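Local atomic coordinates of hydratase ChsH2 (Mycobacterium tuberculosis SUMu008, PDB entry 4W78), a protein that forms with ChsH1 a MaoC-like enoyl-CoA hydratase complex that probably hydrates an enoyl-CoA intermediate of cholesterol breakdown. Residues I48-I52 / L53-G57. Numbering follows the deposited sequence.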
ATOM      1  N   ILE F  48     -17.323   2.179   1.656  1.00 12.28           N
ATOM      2  CA  ILE F  48     -16.211   2.260   0.726  1.00 11.14           C
ATOM      3  C   ILE F  48     -16.542   1.459  -0.535  1.00 11.31           C
ATOM      4  O   ILE F  48     -17.331   0.513  -0.500  1.00 11.75           O
ATOM      5  CB  ILE F  48     -14.903   1.746   1.342  1.00 10.15           C
ATOM      6  CG1 ILE F  48     -15.011   0.274   1.733  1.00 12.62           C
ATOM      7  CG2 ILE F  48     -14.530   2.617   2.560  1.00 12.87           C
ATOM      8  CD1 ILE F  48     -13.667  -0.335   2.133  1.00 14.43           C
ATOM      9  N   PHE F  49     -15.951   1.874  -1.649  1.00 10.24           N
ATOM     10  CA  PHE F  49     -16.251   1.245  -2.929  1.00  9.73           C
ATOM     11  C   PHE F  49     -15.004   1.185  -3.791  1.00 10.24           C
ATOM     12  O   PHE F  49     -14.068   1.977  -3.632  1.00 11.41           O
ATOM     13  CB  PHE F  49     -17.398   1.957  -3.668  1.00 12.20           C
ATOM     14  CG  PHE F  49     -17.186   3.431  -3.875  1.00 12.06           C
ATOM     15  CD1 PHE F  49     -16.507   3.905  -4.998  1.00 14.15           C
ATOM     16  CD2 PHE F  49     -17.696   4.347  -2.968  1.00 12.38           C
ATOM     17  CE1 PHE F  49     -16.330   5.268  -5.199  1.00 13.14           C
ATOM     18  CE2 PHE F  49     -17.515   5.712  -3.162  1.00 12.56           C
ATOM     19  CZ  PHE F  49     -16.839   6.170  -4.278  1.00 14.13           C
ATOM     20  N   VAL F  50     -15.027   0.221  -4.704  1.00 10.44           N
ATOM     21  CA  VAL F  50     -13.896  -0.052  -5.594  1.00 10.56           C
ATOM     22  C   VAL F  50     -13.660   1.113  -6.552  1.00  9.40           C
ATOM     23  O   VAL F  50     -14.615   1.702  -7.078  1.00 12.79           O
ATOM     24  CB  VAL F  50     -14.189  -1.346  -6.386  1.00 10.36           C
ATOM     25  CG1 VAL F  50     -13.121  -1.613  -7.465  1.00 11.09           C
ATOM     26  CG2 VAL F  50     -14.287  -2.540  -5.454  1.00 11.99           C
ATOM     27  N   ASN F  51     -12.386   1.440  -6.801  1.00  8.56           N
ATOM     28  CA  ASN F  51     -12.051   2.577  -7.673  1.00  9.98           C
ATOM     29  C   ASN F  51     -11.974   2.179  -9.148  1.00 11.46           C
ATOM     30  O   ASN F  51     -11.976   0.988  -9.486  1.00 11.05           O
ATOM     31  CB  ASN F  51     -10.757   3.283  -7.219  1.00  8.15           C
ATOM     32  CG  ASN F  51      -9.485   2.505  -7.577  1.00 14.79           C
ATOM     33  OD1 ASN F  51      -9.519   1.299  -7.764  1.00 14.37           O
ATOM     34  ND2 ASN F  51      -8.369   3.212  -7.694  1.00 16.85           N
ATOM     35  N   ILE F  52     -11.913   3.159 -10.036  1.00 10.38           N
ATOM     36  CA  ILE F  52     -12.027   2.850 -11.458  1.00 10.17           C
ATOM     37  C   ILE F  52     -10.734   2.238 -12.012  1.00  9.89           C
ATOM     38  O   ILE F  52     -10.779   1.481 -12.981  1.00 11.14           O
ATOM     39  CB  ILE F  52     -12.523   4.076 -12.269  1.00 11.93           C
ATOM     40  CG1 ILE F  52     -13.041   3.633 -13.654  1.00 13.99           C
ATOM     41  CG2 ILE F  52     -11.445   5.149 -12.351  1.00 13.87           C
ATOM     42  CD1 ILE F  52     -13.844   4.730 -14.330  1.00 16.75           C
ATOM     43  N   LEU F  53      -9.594   2.545 -11.406  1.00 10.92           N
ATOM     44  CA  LEU F  53      -8.325   1.946 -11.861  1.00  9.44           C
ATOM     45  C   LEU F  53      -8.342   0.452 -11.563  1.00 10.79           C
ATOM     46  O   LEU F  53      -7.755  -0.338 -12.297  1.00 10.19           O
ATOM     47  CB  LEU F  53      -7.091   2.605 -11.217  1.00 10.96           C
ATOM     48  CG  LEU F  53      -6.745   4.046 -11.655  1.00 14.66           C
ATOM     49  CD1 LEU F  53      -7.703   5.061 -11.044  1.00 20.37           C
ATOM     50  CD2 LEU F  53      -5.318   4.436 -11.291  1.00 15.09           C
ATOM     51  N   THR F  54      -8.993   0.060 -10.476  1.00  7.95           N
ATOM     52  CA  THR F  54      -9.137  -1.356 -10.161  1.00 10.23           C
ATOM     53  C   THR F  54     -10.140  -2.020 -11.110  1.00 12.70           C
ATOM     54  O   THR F  54      -9.903  -3.137 -11.566  1.00 12.42           O
ATOM     55  CB  THR F  54      -9.560  -1.549  -8.693  1.00 11.70           C
ATOM     56  OG1 THR F  54      -8.490  -1.099  -7.848  1.00 10.68           O
ATOM     57  CG2 THR F  54      -9.886  -3.004  -8.396  1.00 11.21           C
ATOM     58  N   ASP F  55     -11.252  -1.355 -11.419  1.00 11.69           N
ATOM     59  CA  ASP F  55     -12.161  -1.886 -12.448  1.00 12.16           C
ATOM     60  C   ASP F  55     -11.437  -2.167 -13.772  1.00 12.85           C
ATOM     61  O   ASP F  55     -11.630  -3.225 -14.389  1.00 13.48           O
ATOM     62  CB  ASP F  55     -13.333  -0.935 -12.703  1.00 15.07           C
ATOM     63  CG  ASP F  55     -14.347  -0.941 -11.581  1.00 25.03           C
ATOM     64  OD1 ASP F  55     -14.641  -2.037 -11.046  1.00 29.94           O
ATOM     65  OD2 ASP F  55     -14.865   0.147 -11.243  1.00 24.40           O
ATOM     66  N   THR F  56     -10.613  -1.218 -14.215  1.00 10.05           N
ATOM     67  CA  THR F  56      -9.850  -1.409 -15.449  1.00 11.41           C
ATOM     68  C   THR F  56      -8.905  -2.623 -15.326  1.00 11.71           C
ATOM     69  O   THR F  56      -8.807  -3.462 -16.246  1.00 12.02           O
ATOM     70  CB  THR F  56      -9.035  -0.154 -15.784  1.00 14.28           C
ATOM     71  OG1 THR F  56      -9.915   0.980 -15.854  1.00 15.47           O
ATOM     72  CG2 THR F  56      -8.322  -0.319 -17.121  1.00 16.88           C
ATOM     73  N   GLY F  57      -8.213  -2.734 -14.195  1.00 10.71           N
ATOM     74  CA  GLY F  57      -7.280  -3.826 -13.971  1.00 11.03           C
ATOM     75  C   GLY F  57      -7.987  -5.163 -13.919  1.00 10.82           C
ATOM     76  O   GLY F  57      -7.468  -6.158 -14.432  1.00 12.32           O
TER
HETATM   77  O   HOH W   1     -15.010   2.351  -9.627  1.00 20.50           O
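Asn51 turns its amide oxygen onto Thr54, where OD1 takes two bonds: from Thr54 OG1 at 2.6 Å, lying in the carbonyl plane, and from Thr54 N at 3.0 Å, which sits 51° above that plane. Its CG lies between the backbone N and the carbonyl carbon (chi1 76°), a torsion that brings OD1 to the N-terminal end of the helix, beside Thr54. Asparagine suits the place because one flat amide both accepts through OD1 and donates through ND2, to Thr27 and to Asp29, a cadmium ligand. This is the N-cap of helix 52-67, the helix that lies against the antiparallel sheet as the central helix of a hot-dog fold, the fold of MaoC-like hydratases. The regular turn begins with Asp55 N donating to Asn51 O at 3.1 Å. Threonine fits at 54 because its hydroxyl serves the cap while its methyl CG2, anti to the backbone N, meets Val50 CG1 at 3.6 Å. Aspartate fits at 55 because its two oxygens serve two partners, OD1 hydrogen-bonded to His117 NE2 and OD2 accepting at 2.7 Å from a water that also donates to Val50 O. Branched Ile52 rests CG2 4.0 Å from Leu53 CD1 and packs on Leu78 and Leu80 of strand 72-80.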